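Local coordinates for protein beta-N-acetylhexosaminidase (Arthrobacter aurescens, PDB 3RCN) that probably hydrolyses terminal non-reducing N-acetyl-D-hexosamine residues of N-acetyl-beta-D-hexosaminides, as a member of glycosyl hydrolase family 20, at residues L10-W15 / V481-P486; E162-H167 / R236-I241; V399-H404 / G451-I456; A430-E435 / R489-F494. All blocks are in the same frame, centred on the assembly; numbering follows the deposited sequence.

Interaction 1: L10-W15 / V481-P486; sequences LIPAPW and VFWSNP
Trp15 and Ser484 carry two hydrogen bonds that tie the start of the N-terminal half-sandwich domain to the end of helix 474-483 in the catalytic alpha-beta barrel of this family 20 hydrolase. The indole NE1 of Trp15 reaches the carbonyl O of Trp483 at 3.1 Å; the N-H...O angle of 177° and the position of that oxygen in the ring plane mark a straight, edge-on bond. In the other direction, Ser484 OG donates to Ala13 O at 2.7 Å, in the carbonyl plane and on a lone pair. The six-membered ring of Trp15 meanwhile lies over Asn485, whose CB sits 3.5 Å from the ring centroid, a well-centred CH-pi contact. Asn485 holds CG anti to the backbone N (chi1 179°), which lays its amide against the same ring, the two planes 10° apart. An alanine in place of Trp15 would lose both the indole donor and the flat surface over Asn485, and is likely to leave the last carbonyl of the helix without this partner.

Further out, Asp134 OD1 accepts from both Trp15 N and Trp483 NE1, so one carboxylate oxygen positions a tryptophan from each segment. Lys135 makes a cation-pi contact with Trp15, and the side chain of Asn485 is bonded to the backbone N of Ala487 through OD1. Pro12, which follows a cis peptide bond, packs beside the helix end: its CB lies 3.8 Å from Trp483 CB.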
loop_
_atom_site.group_PDB
_atom_site.type_symbol
_atom_site.label_atom_id
_atom_site.label_comp_id
_atom_site.label_asym_id
_atom_site.label_seq_id
_atom_site.Cartn_x
_atom_site.Cartn_y
_atom_site.Cartn_z
ATOM N N LEU A 10 13.628 -4.760 22.349
ATOM C CA LEU A 10 13.740 -3.623 21.422
ATOM C C LEU A 10 14.770 -3.759 20.300
ATOM O O LEU A 10 15.919 -4.133 20.541
ATOM C CB LEU A 10 14.087 -2.369 22.213
ATOM C CG LEU A 10 13.186 -2.112 23.415
ATOM C CD1 LEU A 10 13.805 -1.059 24.271
ATOM C CD2 LEU A 10 11.800 -1.685 22.946
ATOM N N ILE A 11 14.363 -3.441 19.074
ATOM C CA ILE A 11 15.327 -3.233 18.002
ATOM C C ILE A 11 14.996 -1.922 17.298
ATOM O O ILE A 11 13.837 -1.679 16.961
ATOM C CB ILE A 11 15.207 -4.360 16.955
ATOM C CG1 ILE A 11 15.738 -5.679 17.506
ATOM C CG2 ILE A 11 15.926 -4.008 15.680
ATOM C CD1 ILE A 11 15.481 -6.844 16.592
ATOM N N PRO A 12 16.021 -1.106 16.999
ATOM C CA PRO A 12 17.431 -1.222 17.422
ATOM C C PRO A 12 17.574 -1.169 18.946
ATOM O O PRO A 12 16.841 -0.439 19.596
ATOM C CB PRO A 12 18.084 0.044 16.843
ATOM C CG PRO A 12 17.087 0.616 15.875
ATOM C CD PRO A 12 15.743 0.180 16.338
ATOM N N ALA A 13 18.522 -1.911 19.505
ATOM C CA ALA A 13 18.776 -1.868 20.945
ATOM C C ALA A 13 19.223 -0.478 21.376
ATOM O O ALA A 13 20.130 0.086 20.778
ATOM C CB ALA A 13 19.840 -2.891 21.317
ATOM N N PRO A 14 18.600 0.072 22.432
ATOM C CA PRO A 14 18.945 1.397 22.969
ATOM C C PRO A 14 20.317 1.368 23.630
ATOM O O PRO A 14 20.842 0.293 23.906
ATOM C CB PRO A 14 17.873 1.644 24.039
ATOM C CG PRO A 14 16.905 0.511 23.928
ATOM C CD PRO A 14 17.614 -0.617 23.275
ATOM N N TRP A 15 20.902 2.531 23.883
ATOM C CA TRP A 15 22.241 2.560 24.457
ATOM C C TRP A 15 22.291 2.113 25.917
ATOM O O TRP A 15 23.174 1.340 26.289
ATOM C CB TRP A 15 22.917 3.908 24.223
ATOM C CG TRP A 15 23.516 3.988 22.852
ATOM C CD1 TRP A 15 22.852 3.884 21.660
ATOM C CD2 TRP A 15 24.898 4.173 22.524
ATOM N NE1 TRP A 15 23.738 3.999 20.614
ATOM C CE2 TRP A 15 24.997 4.180 21.118
ATOM C CE3 TRP A 15 26.059 4.340 23.283
ATOM C CZ2 TRP A 15 26.209 4.343 20.456
ATOM C CZ3 TRP A 15 27.267 4.506 22.623
ATOM C CH2 TRP A 15 27.332 4.505 21.224
ATOM N N VAL A 481 22.939 -1.777 13.561
ATOM C CA VAL A 481 24.317 -1.423 13.273
ATOM C C VAL A 481 24.462 0.099 13.169
ATOM O O VAL A 481 25.420 0.660 13.680
ATOM C CB VAL A 481 24.821 -2.119 11.986
ATOM C CG1 VAL A 481 26.188 -1.587 11.577
ATOM C CG2 VAL A 481 24.847 -3.642 12.166
ATOM N N PHE A 482 23.494 0.766 12.541
ATOM C CA PHE A 482 23.544 2.226 12.377
ATOM C C PHE A 482 23.202 3.014 13.638
ATOM O O PHE A 482 23.751 4.090 13.862
ATOM C CB PHE A 482 22.604 2.699 11.265
ATOM C CG PHE A 482 22.960 2.182 9.904
ATOM C CD1 PHE A 482 24.037 1.333 9.729
ATOM C CD2 PHE A 482 22.206 2.550 8.794
ATOM C CE1 PHE A 482 24.363 0.858 8.465
ATOM C CE2 PHE A 482 22.518 2.077 7.534
ATOM C CZ PHE A 482 23.603 1.229 7.367
ATOM N N TRP A 483 22.188 2.559 14.367
ATOM C CA TRP A 483 21.769 3.212 15.605
ATOM C C TRP A 483 22.536 2.879 16.897
ATOM O O TRP A 483 22.996 3.777 17.608
ATOM C CB TRP A 483 20.262 2.991 15.837
ATOM C CG TRP A 483 19.781 3.708 17.037
ATOM C CD1 TRP A 483 19.865 3.288 18.331
ATOM C CD2 TRP A 483 19.192 5.009 17.073
ATOM N NE1 TRP A 483 19.334 4.237 19.171
ATOM C CE2 TRP A 483 18.918 5.306 18.422
ATOM C CE3 TRP A 483 18.870 5.952 16.096
ATOM C CZ2 TRP A 483 18.336 6.502 18.819
ATOM C CZ3 TRP A 483 18.293 7.141 16.489
ATOM C CH2 TRP A 483 18.031 7.408 17.840
ATOM N N SER A 484 22.703 1.588 17.174
ATOM C CA SER A 484 23.052 1.162 18.526
ATOM C C SER A 484 24.534 1.283 18.845
ATOM O O SER A 484 25.322 1.741 18.036
ATOM C CB SER A 484 22.615 -0.287 18.790
ATOM O OG SER A 484 21.262 -0.495 18.448
ATOM N N ASN A 485 24.880 0.840 20.048
ATOM C CA ASN A 485 26.242 0.782 20.545
ATOM C C ASN A 485 26.949 -0.495 20.064
ATOM O O ASN A 485 26.494 -1.614 20.329
ATOM C CB ASN A 485 26.202 0.861 22.082
ATOM C CG ASN A 485 27.579 0.796 22.729
ATOM O OD1 ASN A 485 28.609 0.826 22.057
ATOM N ND2 ASN A 485 27.596 0.723 24.053
ATOM N N PRO A 486 28.079 -0.329 19.354
ATOM C CA PRO A 486 28.837 -1.449 18.782
ATOM C C PRO A 486 29.447 -2.383 19.826
ATOM O O PRO A 486 29.807 -3.508 19.489
ATOM C CB PRO A 486 29.942 -0.748 17.985
ATOM C CG PRO A 486 30.074 0.588 18.613
ATOM C CD PRO A 486 28.711 0.971 19.063
HETATM O O HOH W 1 23.368 -1.281 22.322
#

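Interaction 2: E162-H167 / R236-I241; sequences EVMAMH and RHITVI
The chain of 162-167 finishes a helix while 236-241 leaves one and enters strand 239-243, and their backbones come nearest at Ala165 and Arg236, with CA atoms 6.0 Å apart. His237, at positive phi, is the C' residue of the Schellman motif that ends helix 223-235. At the closest backbone approach the small side chain of Ala165 meets the root of Arg236, CB to CB at 3.6 Å. Ile238 continues the apolar seam: its CD1 lies 3.9 Å from Ala165 CB, and its CG2 is 4.1 Å from CE of selenomethionine Met164.

Beside this seam Glu162, bent at chi2 (81°), brings its carboxylate up to Arg236. NE of Arg236 donates to Glu162 OE2 at 2.9 Å, with an N-H...O angle of 154°. The oxygen lies near the guanidinium plane, but the donor approaches from above the carboxylate plane, and the two planes are 49° apart. The second bond, from Arg236 NH2 to Glu162 OE1, is weak at 3.3 Å.

Arg236 NH1 bonds to Phe232 O, the guanidinium also making a cation-pi contact with that ring. The salt bridge therefore links helix 154-166 to the turn that follows helix 223-235, through an arginine whose charge is probably balanced in part by Glu162.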
loop_
_atom_site.group_PDB
_atom_site.type_symbol
_atom_site.label_atom_id
_atom_site.label_comp_id
_atom_site.label_asym_id
_atom_site.label_seq_id
_atom_site.Cartn_x
_atom_site.Cartn_y
_atom_site.Cartn_z
ATOM N N GLU A 162 7.207 4.492 6.472
ATOM C CA GLU A 162 6.705 4.292 7.828
ATOM C C GLU A 162 7.495 3.201 8.553
ATOM O O GLU A 162 7.841 3.332 9.738
ATOM C CB GLU A 162 5.218 3.934 7.777
ATOM C CG GLU A 162 4.558 3.835 9.137
ATOM C CD GLU A 162 4.165 5.190 9.719
ATOM O OE1 GLU A 162 3.001 5.594 9.488
ATOM O OE2 GLU A 162 5.000 5.836 10.410
ATOM N N VAL A 163 7.779 2.118 7.833
ATOM C CA VAL A 163 8.600 1.039 8.375
ATOM C C VAL A 163 10.038 1.502 8.639
ATOM O O VAL A 163 10.666 1.060 9.603
ATOM C CB VAL A 163 8.598 -0.194 7.454
ATOM C CG1 VAL A 163 9.532 -1.252 7.984
ATOM C CG2 VAL A 163 7.175 -0.757 7.319
HETATM N N MSE A 164 10.553 2.393 7.791
HETATM C CA MSE A 164 11.888 2.970 8.012
HETATM C C MSE A 164 11.972 3.756 9.318
HETATM O O MSE A 164 12.924 3.612 10.080
HETATM C CB MSE A 164 12.289 3.915 6.879
HETATM C CG MSE A 164 12.703 3.267 5.581
HETATM SE SE MSE A 164 13.175 4.665 4.285
HETATM C CE MSE A 164 14.675 5.552 5.144
ATOM N N ALA A 165 10.986 4.616 9.553
ATOM C CA ALA A 165 11.014 5.474 10.725
ATOM C C ALA A 165 10.933 4.628 11.997
ATOM O O ALA A 165 11.442 5.012 13.058
ATOM C CB ALA A 165 9.874 6.485 10.665
HETATM N N MSE A 166 10.286 3.473 11.882
HETATM C CA MSE A 166 10.121 2.579 13.021
HETATM C C MSE A 166 11.461 1.967 13.413
HETATM O O MSE A 166 11.669 1.573 14.557
HETATM C CB MSE A 166 9.091 1.488 12.706
HETATM C CG MSE A 166 8.802 0.546 13.870
HETATM SE SE MSE A 166 9.914 -1.065 13.860
HETATM C CE MSE A 166 8.676 -2.266 12.852
ATOM N N HIS A 167 12.366 1.893 12.448
ATOM C CA HIS A 167 13.729 1.426 12.704
ATOM C C HIS A 167 14.717 2.569 12.993
ATOM O O HIS A 167 15.915 2.337 13.163
ATOM C CB HIS A 167 14.217 0.552 11.556
ATOM C CG HIS A 167 13.495 -0.753 11.452
ATOM N ND1 HIS A 167 12.329 -0.902 10.735
ATOM C CD2 HIS A 167 13.765 -1.961 11.998
ATOM C CE1 HIS A 167 11.918 -2.156 10.827
ATOM N NE2 HIS A 167 12.772 -2.817 11.586
ATOM N N ARG A 236 8.131 12.181 9.810
ATOM C CA ARG A 236 8.896 11.094 10.430
ATOM C C ARG A 236 10.418 11.331 10.552
ATOM O O ARG A 236 11.181 10.385 10.792
ATOM C CB ARG A 236 8.555 9.752 9.774
ATOM C CG ARG A 236 7.114 9.298 10.058
ATOM C CD ARG A 236 6.492 8.659 8.826
ATOM N NE ARG A 236 5.074 8.373 9.007
ATOM C CZ ARG A 236 4.088 9.247 8.816
ATOM N NH1 ARG A 236 4.346 10.493 8.447
ATOM N NH2 ARG A 236 2.833 8.869 8.998
ATOM N N HIS A 237 10.867 12.551 10.244
ATOM C CA HIS A 237 12.272 12.927 10.438
ATOM C C HIS A 237 13.201 12.129 9.542
ATOM O O HIS A 237 14.303 11.737 9.920
ATOM C CB HIS A 237 12.681 12.841 11.914
ATOM C CG HIS A 237 11.990 13.857 12.761
ATOM N ND1 HIS A 237 12.423 15.163 12.853
ATOM C CD2 HIS A 237 10.853 13.785 13.494
ATOM C CE1 HIS A 237 11.601 15.840 13.634
ATOM N NE2 HIS A 237 10.642 15.026 14.038
ATOM N N ILE A 238 12.724 11.897 8.335
ATOM C CA ILE A 238 13.528 11.279 7.315
ATOM C C ILE A 238 13.807 12.328 6.241
ATOM O O ILE A 238 12.896 13.033 5.786
ATOM C CB ILE A 238 12.809 10.049 6.750
ATOM C CG1 ILE A 238 12.636 9.010 7.862
ATOM C CG2 ILE A 238 13.559 9.478 5.569
ATOM C CD1 ILE A 238 11.622 7.926 7.549
ATOM N N THR A 239 15.078 12.450 5.870
ATOM C CA THR A 239 15.490 13.357 4.815
ATOM C C THR A 239 15.406 12.572 3.508
ATOM O O THR A 239 15.853 11.423 3.447
ATOM C CB THR A 239 16.920 13.880 5.075
ATOM O OG1 THR A 239 16.913 14.731 6.229
ATOM C CG2 THR A 239 17.459 14.665 3.874
ATOM N N VAL A 240 14.790 13.161 2.488
ATOM C CA VAL A 240 14.708 12.502 1.188
ATOM C C VAL A 240 15.716 13.108 0.207
ATOM O O VAL A 240 15.554 14.245 -0.246
ATOM C CB VAL A 240 13.301 12.611 0.573
ATOM C CG1 VAL A 240 13.288 11.980 -0.805
ATOM C CG2 VAL A 240 12.257 11.930 1.467
ATOM N N ILE A 241 16.747 12.338 -0.124
ATOM C CA ILE A 241 17.741 12.762 -1.101
ATOM C C ILE A 241 17.396 12.202 -2.478
ATOM O O ILE A 241 17.483 10.999 -2.708
ATOM C CB ILE A 241 19.128 12.266 -0.697
ATOM C CG1 ILE A 241 19.612 13.005 0.554
ATOM C CG2 ILE A 241 20.108 12.405 -1.860
ATOM C CD1 ILE A 241 20.799 12.324 1.234
#

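Interaction 3: V399-H404 / G451-I456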
loop_
_atom_site.group_PDB
_atom_site.type_symbol
_atom_site.label_atom_id
_atom_site.label_comp_id
_atom_site.label_asym_id
_atom_site.label_seq_id
_atom_site.Cartn_x
_atom_site.Cartn_y
_atom_site.Cartn_z
ATOM N N VAL A 399 29.692 8.580 3.165
ATOM C CA VAL A 399 28.785 7.614 3.764
ATOM C C VAL A 399 29.110 6.257 3.145
ATOM O O VAL A 399 29.285 6.156 1.929
ATOM C CB VAL A 399 27.314 7.978 3.517
ATOM C CG1 VAL A 399 27.003 9.319 4.136
ATOM C CG2 VAL A 399 27.024 8.025 2.043
HETATM N N MSE A 400 29.232 5.223 3.972
HETATM C CA MSE A 400 29.596 3.901 3.465
HETATM C C MSE A 400 28.381 3.077 3.027
HETATM O O MSE A 400 27.387 2.950 3.748
HETATM C CB MSE A 400 30.393 3.115 4.501
HETATM C CG MSE A 400 31.651 3.803 4.960
HETATM SE SE MSE A 400 32.983 3.924 3.540
HETATM C CE MSE A 400 33.065 2.009 3.110
ATOM N N CYS A 401 28.470 2.549 1.814
ATOM C CA CYS A 401 27.547 1.547 1.335
ATOM C C CYS A 401 28.299 0.548 0.476
ATOM O O CYS A 401 28.145 0.529 -0.744
ATOM C CB CYS A 401 26.402 2.189 0.551
ATOM S SG CYS A 401 26.885 3.499 -0.580
ATOM N N PRO A 402 29.133 -0.281 1.108
ATOM C CA PRO A 402 29.949 -1.245 0.357
ATOM C C PRO A 402 29.071 -2.210 -0.431
ATOM O O PRO A 402 28.117 -2.744 0.120
ATOM C CB PRO A 402 30.707 -2.000 1.452
ATOM C CG PRO A 402 30.628 -1.131 2.663
ATOM C CD PRO A 402 29.348 -0.368 2.560
ATOM N N GLU A 403 29.396 -2.422 -1.703
ATOM C CA GLU A 403 28.653 -3.334 -2.560
ATOM C C GLU A 403 28.676 -4.774 -2.056
ATOM O O GLU A 403 27.775 -5.543 -2.343
ATOM C CB GLU A 403 29.201 -3.289 -3.989
ATOM C CG GLU A 403 28.498 -4.246 -4.962
ATOM C CD GLU A 403 29.247 -4.420 -6.286
ATOM O OE1 GLU A 403 30.412 -3.969 -6.400
ATOM O OE2 GLU A 403 28.667 -5.022 -7.215
ATOM N N HIS A 404 29.720 -5.158 -1.336
ATOM C CA HIS A 404 29.823 -6.544 -0.890
ATOM C C HIS A 404 29.282 -6.759 0.521
ATOM O O HIS A 404 29.408 -7.847 1.087
ATOM C CB HIS A 404 31.243 -7.087 -1.049
ATOM C CG HIS A 404 32.282 -6.280 -0.344
ATOM N ND1 HIS A 404 32.646 -5.014 -0.752
ATOM C CD2 HIS A 404 33.049 -6.562 0.736
ATOM C CE1 HIS A 404 33.588 -4.549 0.049
ATOM N NE2 HIS A 404 33.851 -5.469 0.962
ATOM N N GLY A 451 28.058 8.538 8.123
ATOM C CA GLY A 451 27.298 7.335 8.408
ATOM C C GLY A 451 27.340 6.301 7.291
ATOM O O GLY A 451 28.304 6.220 6.509
ATOM N N ALA A 452 26.291 5.487 7.243
ATOM C CA ALA A 452 26.201 4.387 6.287
ATOM C C ALA A 452 24.820 4.306 5.637
ATOM O O ALA A 452 23.888 5.001 6.043
ATOM C CB ALA A 452 26.572 3.054 6.950
ATOM N N GLN A 453 24.713 3.495 4.591
ATOM C CA GLN A 453 23.463 3.362 3.870
ATOM C C GLN A 453 23.332 1.976 3.231
ATOM O O GLN A 453 24.310 1.416 2.740
ATOM C CB GLN A 453 23.403 4.477 2.833
ATOM C CG GLN A 453 22.376 4.351 1.757
ATOM C CD GLN A 453 22.522 5.479 0.752
ATOM O OE1 GLN A 453 22.484 6.654 1.121
ATOM N NE2 GLN A 453 22.722 5.133 -0.518
ATOM N N ALA A 454 22.124 1.427 3.236
ATOM C CA ALA A 454 21.862 0.174 2.543
ATOM C C ALA A 454 21.120 0.470 1.238
ATOM O O ALA A 454 20.210 1.301 1.210
ATOM C CB ALA A 454 21.048 -0.766 3.423
ATOM N N ASN A 455 21.520 -0.200 0.162
ATOM C CA ASN A 455 20.929 0.041 -1.154
ATOM C C ASN A 455 20.093 -1.136 -1.644
ATOM O O ASN A 455 20.535 -2.283 -1.597
ATOM C CB ASN A 455 22.013 0.368 -2.192
ATOM C CG ASN A 455 22.784 1.634 -1.853
ATOM O OD1 ASN A 455 22.310 2.469 -1.094
ATOM N ND2 ASN A 455 23.975 1.783 -2.424
ATOM N N ILE A 456 18.880 -0.845 -2.102
ATOM C CA ILE A 456 18.026 -1.861 -2.693
ATOM C C ILE A 456 17.799 -1.559 -4.180
ATOM O O ILE A 456 16.978 -0.705 -4.536
ATOM C CB ILE A 456 16.667 -1.836 -1.957
ATOM C CG1 ILE A 456 16.905 -1.798 -0.440
ATOM C CG2 ILE A 456 15.784 -3.007 -2.367
ATOM C CD1 ILE A 456 15.669 -1.455 0.364
#
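Two neighbouring parallel strands of the catalytic alpha-beta barrel, 397-400 and 449-456, meet here, the second also pairing with strand 140-146. The register is set at Met400 and Ala452, whose CA atoms are 4.4 Å apart. Met400, a selenomethionine, uses both its backbone groups: its N donates to Gly451 O at 2.9 Å, and its O accepts from Gln453 N at the same distance. This bracketing of Ala452 by bonds to the residues before and after it is the parallel-sheet pattern.

Beyond the strand end Cys401 turns toward Gln453 and Asn455. With chi1 at 43°, its SG lies between the backbone N and the carbonyl carbon, and it comes within 3.8 Å of Asn455 ND2. Gln453 and Asn455, next but one along their strand, join by their amides: Gln453 NE2 donates to a lone pair of Asn455 OD1, and Gln453 OE1 takes a hydrogen bond from Tyr140 OH on the adjoining strand. Asn455 stands about 10 Å, side chain to side chain, from Glu316, the predicted proton donor. The amide pair itself is well aligned, Gln453 NE2 to Asn455 OD1 measuring 2.8 Å with an N-H...O angle of 164°.

Interaction 4: A430-E435 / R489-F494; sequences AVYEFE and RDYDEF
Tyr432 and Phe494 both hold CG anti to the backbone N (chi1 -178° for Tyr432), which directs each ring into the interface between their helices, while Arg489, bent at chi2 and chi3, folds over the tyrosine from the other side. The phenol ring is thus sandwiched. On one face Arg489 CD makes a CH-pi contact, 3.7 Å from the ring centroid; on the opposite face Phe494 forms an offset stack, with centroids 4.3 Å apart and planes at 25°. The guanidinium does not lie flat on the tyrosine, the planes standing 63° apart, so the aliphatic part of the arginine does most of the touching. Tyr491 adds its CD1 at 4.1 Å from Tyr432 CD2, which meets it at the ring edge.

Water joins the polar ends. One molecule donates to Tyr432 O and Phe434 O and accepts from Arg489 NH2 at 2.6 Å; another lies 3.0 Å from Tyr432 OH and accepts from Asp490 N. The phenol OH is also hydrogen-bonded to Glu480 of helix 474-483. Replacing Tyr432 by a leucine would probably leave Phe494 without its stacking partner, Arg489 CD without its ring face, and Glu480 without the hydroxyl.

Asp490 N-caps helix 491-508, accepting weakly from Asp492 N and Glu493 N. The sandwich packs the end of helix 428-432 against the start of helix 491-508, on the flank of the alpha-beta barrel.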
loop_
_atom_site.group_PDB
_atom_site.type_symbol
_atom_site.label_atom_id
_atom_site.label_comp_id
_atom_site.label_asym_id
_atom_site.label_seq_id
_atom_site.Cartn_x
_atom_site.Cartn_y
_atom_site.Cartn_z
ATOM N N ALA A 430 26.012 -11.837 8.583
ATOM C CA ALA A 430 27.099 -11.096 7.959
ATOM C C ALA A 430 26.837 -9.592 8.036
ATOM O O ALA A 430 27.695 -8.815 8.437
ATOM C CB ALA A 430 27.283 -11.542 6.515
ATOM N N VAL A 431 25.632 -9.200 7.653
ATOM C CA VAL A 431 25.218 -7.810 7.643
ATOM C C VAL A 431 25.186 -7.222 9.057
ATOM O O VAL A 431 25.375 -6.018 9.239
ATOM C CB VAL A 431 23.820 -7.695 6.980
ATOM C CG1 VAL A 431 22.938 -6.689 7.696
ATOM C CG2 VAL A 431 23.957 -7.376 5.507
ATOM N N TYR A 432 24.936 -8.068 10.055
ATOM C CA TYR A 432 24.827 -7.588 11.429
ATOM C C TYR A 432 26.194 -7.348 12.020
ATOM O O TYR A 432 26.349 -6.577 12.967
ATOM C CB TYR A 432 24.083 -8.582 12.307
ATOM C CG TYR A 432 23.890 -8.108 13.742
ATOM C CD1 TYR A 432 23.016 -7.061 14.037
ATOM C CD2 TYR A 432 24.557 -8.723 14.804
ATOM C CE1 TYR A 432 22.823 -6.629 15.346
ATOM C CE2 TYR A 432 24.374 -8.295 16.116
ATOM C CZ TYR A 432 23.501 -7.250 16.377
ATOM O OH TYR A 432 23.308 -6.815 17.665
ATOM N N GLU A 433 27.179 -8.031 11.466
ATOM C CA GLU A 433 28.549 -7.924 11.935
ATOM C C GLU A 433 29.393 -6.909 11.141
ATOM O O GLU A 433 30.570 -6.747 11.402
ATOM C CB GLU A 433 29.176 -9.311 11.987
ATOM C CG GLU A 433 28.452 -10.219 12.999
ATOM C CD GLU A 433 29.111 -11.579 13.166
ATOM O OE1 GLU A 433 30.024 -11.911 12.364
ATOM O OE2 GLU A 433 28.713 -12.312 14.103
ATOM N N PHE A 434 28.769 -6.214 10.192
ATOM C CA PHE A 434 29.421 -5.188 9.376
ATOM C C PHE A 434 29.955 -3.955 10.118
ATOM O O PHE A 434 29.366 -3.505 11.098
ATOM C CB PHE A 434 28.459 -4.710 8.286
ATOM C CG PHE A 434 28.820 -3.364 7.704
ATOM C CD1 PHE A 434 29.682 -3.266 6.615
ATOM C CD2 PHE A 434 28.293 -2.190 8.247
ATOM C CE1 PHE A 434 30.012 -2.020 6.081
ATOM C CE2 PHE A 434 28.625 -0.934 7.723
ATOM C CZ PHE A 434 29.475 -0.851 6.643
ATOM N N GLU A 435 31.051 -3.388 9.606
ATOM C CA GLU A 435 31.598 -2.120 10.118
ATOM C C GLU A 435 32.070 -1.172 9.004
ATOM O O GLU A 435 32.510 -1.614 7.946
ATOM C CB GLU A 435 32.746 -2.381 11.090
ATOM C CG GLU A 435 32.331 -3.004 12.416
ATOM C CD GLU A 435 32.093 -1.972 13.510
ATOM O OE1 GLU A 435 33.003 -1.145 13.760
ATOM O OE2 GLU A 435 30.996 -1.998 14.120
ATOM N N ARG A 489 27.443 -5.869 20.859
ATOM C CA ARG A 489 27.027 -6.620 19.673
ATOM C C ARG A 489 27.347 -8.115 19.736
ATOM O O ARG A 489 28.512 -8.509 19.786
ATOM C CB ARG A 489 27.647 -6.014 18.413
ATOM C CG ARG A 489 27.326 -6.768 17.131
ATOM C CD ARG A 489 26.765 -5.833 16.070
ATOM N NE ARG A 489 26.042 -4.720 16.673
ATOM C CZ ARG A 489 26.291 -3.444 16.404
ATOM N NH1 ARG A 489 25.591 -2.494 17.010
ATOM N NH2 ARG A 489 27.236 -3.112 15.528
ATOM N N ASP A 490 26.290 -8.926 19.751
ATOM C CA ASP A 490 26.373 -10.381 19.617
ATOM C C ASP A 490 25.210 -10.869 18.741
ATOM O O ASP A 490 24.044 -10.581 19.024
ATOM C CB ASP A 490 26.330 -11.048 20.998
ATOM C CG ASP A 490 26.072 -12.552 20.928
ATOM O OD1 ASP A 490 26.624 -13.226 20.027
ATOM O OD2 ASP A 490 25.322 -13.068 21.788
ATOM N N TYR A 491 25.520 -11.630 17.696
ATOM C CA TYR A 491 24.489 -12.065 16.758
ATOM C C TYR A 491 23.453 -12.984 17.390
ATOM O O TYR A 491 22.258 -12.826 17.143
ATOM C CB TYR A 491 25.101 -12.743 15.528
ATOM C CG TYR A 491 24.075 -13.298 14.569
ATOM C CD1 TYR A 491 23.221 -12.455 13.868
ATOM C CD2 TYR A 491 23.955 -14.665 14.364
ATOM C CE1 TYR A 491 22.285 -12.955 12.989
ATOM C CE2 TYR A 491 23.024 -15.177 13.485
ATOM C CZ TYR A 491 22.191 -14.318 12.797
ATOM O OH TYR A 491 21.252 -14.827 11.920
ATOM N N ASP A 492 23.912 -13.944 18.191
ATOM C CA ASP A 492 23.020 -14.934 18.795
ATOM C C ASP A 492 22.010 -14.259 19.705
ATOM O O ASP A 492 20.848 -14.658 19.768
ATOM C CB ASP A 492 23.806 -15.985 19.579
ATOM C CG ASP A 492 24.647 -16.870 18.683
ATOM O OD1 ASP A 492 24.221 -17.148 17.540
ATOM O OD2 ASP A 492 25.743 -17.281 19.123
ATOM N N GLU A 493 22.465 -13.230 20.407
ATOM C CA GLU A 493 21.596 -12.465 21.285
ATOM C C GLU A 493 20.559 -11.713 20.457
ATOM O O GLU A 493 19.367 -11.737 20.769
ATOM C CB GLU A 493 22.427 -11.497 22.128
ATOM C CG GLU A 493 21.664 -10.826 23.250
ATOM C CD GLU A 493 20.846 -9.632 22.782
ATOM O OE1 GLU A 493 21.403 -8.778 22.043
ATOM O OE2 GLU A 493 19.650 -9.553 23.159
ATOM N N PHE A 494 21.031 -11.053 19.399
ATOM C CA PHE A 494 20.173 -10.331 18.462
ATOM C C PHE A 494 19.037 -11.201 17.924
ATOM O O PHE A 494 17.903 -10.740 17.817
ATOM C CB PHE A 494 21.008 -9.792 17.296
ATOM C CG PHE A 494 20.199 -9.092 16.233
ATOM C CD1 PHE A 494 19.754 -7.793 16.422
ATOM C CD2 PHE A 494 19.893 -9.732 15.041
ATOM C CE1 PHE A 494 19.005 -7.148 15.447
ATOM C CE2 PHE A 494 19.144 -9.095 14.055
ATOM C CZ PHE A 494 18.700 -7.800 14.258
HETATM O O HOH W 2 28.379 -4.590 13.703
HETATM O O HOH W 3 23.584 -7.571 20.510
#

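In the fold
Interactions 1 and 4 lie closest, their centres 11 Å apart, and touch where Val481 CG2 meets Tyr432 O at 3.4 Å and Ile11 CD1 meets Phe494 CE1 at 3.7 Å. Glu480 connects them further, bonding to Ala13 N and to the Tyr432 hydroxyl. Interaction 1 also reaches interaction 2, Pro12 CG packing 3.4 Å from His167 O, and interaction 3, Phe482 CE1 packing 3.5 Å from Ala452 CB. Interactions 3 and 4 meet through Pro402 and Phe434. Interactions 2 and 3 do not touch, but both reach the barrel sheet. Interaction 3 comes within about 10 Å of the predicted proton donor Glu316, measured from the Asn455 side chain; the others lie away from it.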